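Leucyl aminopeptidase (Trypanosoma brucei brucei, PDB 5NSM) probably removes N-terminal amino acids, leucine among them, from peptides as a two-metal aminopeptidase of the M17 family. Local coordinates at residues A[370-375]-A[461-466]. Residues are numbered along the deposited sequence; the frame is centred on the assembly and turned at random.
Sequences TDAEGR and TNLMER. With MN (manganese (II) ion), chain N; MN (manganese (II) ion), chain O; BCT (bicarbonate ion), chain M.
At the two-metal centre of the M17 catalytic domain, segment 370-375, a metal-binding loop running into helix 374-387, rests on the 461-466 loop through Ala-372 and Arg-375. The amide nitrogen ND2 of Asn-462 donates to Ala-372 O at 3.1 Å, approaching from above the carbonyl plane, while OD1 accepts from the backbone N of Ile-368; an amide suits this place because it can donate and accept at once. Ala-372, whose small side chain fits between the Asn-462 amide and the Arg-375 guanidinium, sets CB 4.0 Å from Leu-463 CD1 and lies over one face of that guanidinium, offset toward its rim. The bend of Arg-375 at chi3 (64°) lets NE donate a hydrogen bond to bicarbonate O2 at 2.8 Å, with O2 at the guanidinium edge, near its plane, while NH1 lies 3.0 Å from Asn-462 O. Backbone N of Arg-375 also donates to O2, and that of Gly-374 to O1, so two backbone N-H groups and the cationic side chain together hold the anion. Next to it, Glu-373 bridges both manganese ions, and Asp-371 binds the ion held by OE2, through both its backbone O and OD1. A glutamate bridging paired metals beside an arginine-held bicarbonate is characteristic of the leucyl aminopeptidase active site.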
loop_
_atom_site.group_PDB
_atom_site.type_symbol
_atom_site.label_atom_id
_atom_site.label_comp_id
_atom_site.label_asym_id
_atom_site.label_seq_id
_atom_site.Cartn_x
_atom_site.Cartn_y
_atom_site.Cartn_z
ATOM N N THR A 370 15.540 12.375 1.744
ATOM C CA THR A 370 16.168 12.782 3.009
ATOM C C THR A 370 16.517 11.621 3.926
ATOM O O THR A 370 17.240 11.793 4.886
ATOM C CB THR A 370 15.273 13.727 3.823
ATOM O OG1 THR A 370 14.011 13.108 4.108
ATOM C CG2 THR A 370 15.057 15.017 3.071
ATOM N N ASP A 371 15.958 10.459 3.635
ATOM C CA ASP A 371 16.176 9.236 4.430
ATOM C C ASP A 371 17.443 8.459 4.041
ATOM O O ASP A 371 17.847 7.517 4.759
ATOM C CB ASP A 371 15.002 8.283 4.375
ATOM C CG ASP A 371 15.063 7.236 5.460
ATOM O OD1 ASP A 371 15.944 7.309 6.395
ATOM O OD2 ASP A 371 14.210 6.347 5.405
ATOM N N ALA A 372 18.044 8.918 2.955
ATOM C CA ALA A 372 19.430 8.582 2.542
ATOM C C ALA A 372 20.412 9.655 3.058
ATOM O O ALA A 372 21.171 10.268 2.327
ATOM C CB ALA A 372 19.526 8.460 1.038
ATOM N N GLU A 373 20.378 9.806 4.360
ATOM C CA GLU A 373 21.121 10.846 5.120
ATOM C C GLU A 373 22.566 10.434 5.481
ATOM O O GLU A 373 23.420 11.252 5.672
ATOM C CB GLU A 373 20.350 11.173 6.404
ATOM C CG GLU A 373 20.530 10.237 7.603
ATOM C CD GLU A 373 19.956 8.816 7.498
ATOM O OE1 GLU A 373 20.497 7.918 8.253
ATOM O OE2 GLU A 373 18.915 8.601 6.784
ATOM N N GLY A 374 22.765 9.137 5.632
ATOM C CA GLY A 374 24.008 8.588 6.141
ATOM C C GLY A 374 25.171 8.829 5.209
ATOM O O GLY A 374 26.243 9.265 5.618
ATOM N N ARG A 375 24.932 8.602 3.926
ATOM C CA ARG A 375 25.968 8.829 2.910
ATOM C C ARG A 375 26.377 10.294 2.883
ATOM O O ARG A 375 27.520 10.630 2.608
ATOM C CB ARG A 375 25.527 8.348 1.538
ATOM C CG ARG A 375 24.379 9.115 0.926
ATOM C CD ARG A 375 23.751 8.348 -0.217
ATOM N NE ARG A 375 23.136 7.083 0.211
ATOM C CZ ARG A 375 22.485 6.241 -0.562
ATOM N NH1 ARG A 375 22.317 6.510 -1.843
ATOM N NH2 ARG A 375 22.010 5.111 -0.058
ATOM N N THR A 461 23.098 13.484 -7.295
ATOM C CA THR A 461 22.017 13.251 -6.361
ATOM C C THR A 461 22.555 12.453 -5.179
ATOM O O THR A 461 23.677 12.006 -5.210
ATOM C CB THR A 461 20.848 12.460 -6.988
ATOM O OG1 THR A 461 21.268 11.132 -7.296
ATOM C CG2 THR A 461 20.311 13.154 -8.267
ATOM N N ASN A 462 21.710 12.261 -4.167
ATOM C CA ASN A 462 22.000 11.362 -3.049
ATOM C C ASN A 462 21.294 9.990 -3.081
ATOM O O ASN A 462 21.284 9.264 -2.097
ATOM C CB ASN A 462 21.691 12.027 -1.709
ATOM C CG ASN A 462 20.217 11.990 -1.346
ATOM O OD1 ASN A 462 19.346 12.161 -2.192
ATOM N ND2 ASN A 462 19.936 11.781 -0.069
ATOM N N LEU A 463 20.681 9.667 -4.188
ATOM C CA LEU A 463 19.883 8.431 -4.292
ATOM C C LEU A 463 19.987 7.867 -5.688
ATOM O O LEU A 463 19.886 8.572 -6.658
ATOM C CB LEU A 463 18.407 8.659 -3.917
ATOM C CG LEU A 463 17.594 7.406 -3.614
ATOM C CD1 LEU A 463 17.824 6.921 -2.191
ATOM C CD2 LEU A 463 16.096 7.656 -3.823
ATOM N N MET A 464 20.146 6.568 -5.745
ATOM C CA MET A 464 20.170 5.854 -7.010
ATOM C C MET A 464 18.824 5.999 -7.724
ATOM O O MET A 464 17.762 5.941 -7.145
ATOM C CB MET A 464 20.627 4.369 -6.928
ATOM C CG MET A 464 20.302 3.631 -5.667
ATOM S SD MET A 464 21.330 2.226 -5.222
ATOM C CE MET A 464 22.129 2.973 -3.778
ATOM N N GLU A 465 18.932 6.262 -9.006
ATOM C CA GLU A 465 17.787 6.304 -9.908
ATOM C C GLU A 465 17.063 4.957 -9.960
ATOM O O GLU A 465 15.854 4.878 -9.945
ATOM C CB GLU A 465 18.302 6.727 -11.295
ATOM C CG GLU A 465 17.445 6.339 -12.473
ATOM C CD GLU A 465 16.651 7.496 -12.991
ATOM O OE1 GLU A 465 17.089 8.074 -14.020
ATOM O OE2 GLU A 465 15.611 7.836 -12.370
ATOM N N ARG A 466 17.848 3.904 -10.052
ATOM C CA ARG A 466 17.355 2.508 -10.068
ATOM C C ARG A 466 17.871 1.808 -8.811
ATOM O O ARG A 466 19.044 1.476 -8.716
ATOM C CB ARG A 466 17.791 1.764 -11.332
ATOM C CG ARG A 466 17.358 2.449 -12.619
ATOM C CD ARG A 466 17.847 1.765 -13.877
ATOM N NE ARG A 466 19.307 1.733 -13.968
ATOM C CZ ARG A 466 20.022 1.119 -14.924
ATOM N NH1 ARG A 466 19.440 0.452 -15.901
ATOM N NH2 ARG A 466 21.348 1.156 -14.880
HETATM MN MN MN N . 17.859 6.989 6.632
HETATM MN MN MN O . 20.159 6.148 8.508
HETATM C C BCT M . 21.919 6.411 3.691
HETATM O O1 BCT M . 21.726 6.782 4.893
HETATM O O2 BCT M . 22.746 6.946 2.947
HETATM O O3 BCT M . 21.237 5.417 3.156
HETATM O O HOH W 1 19.615 4.172 8.513
#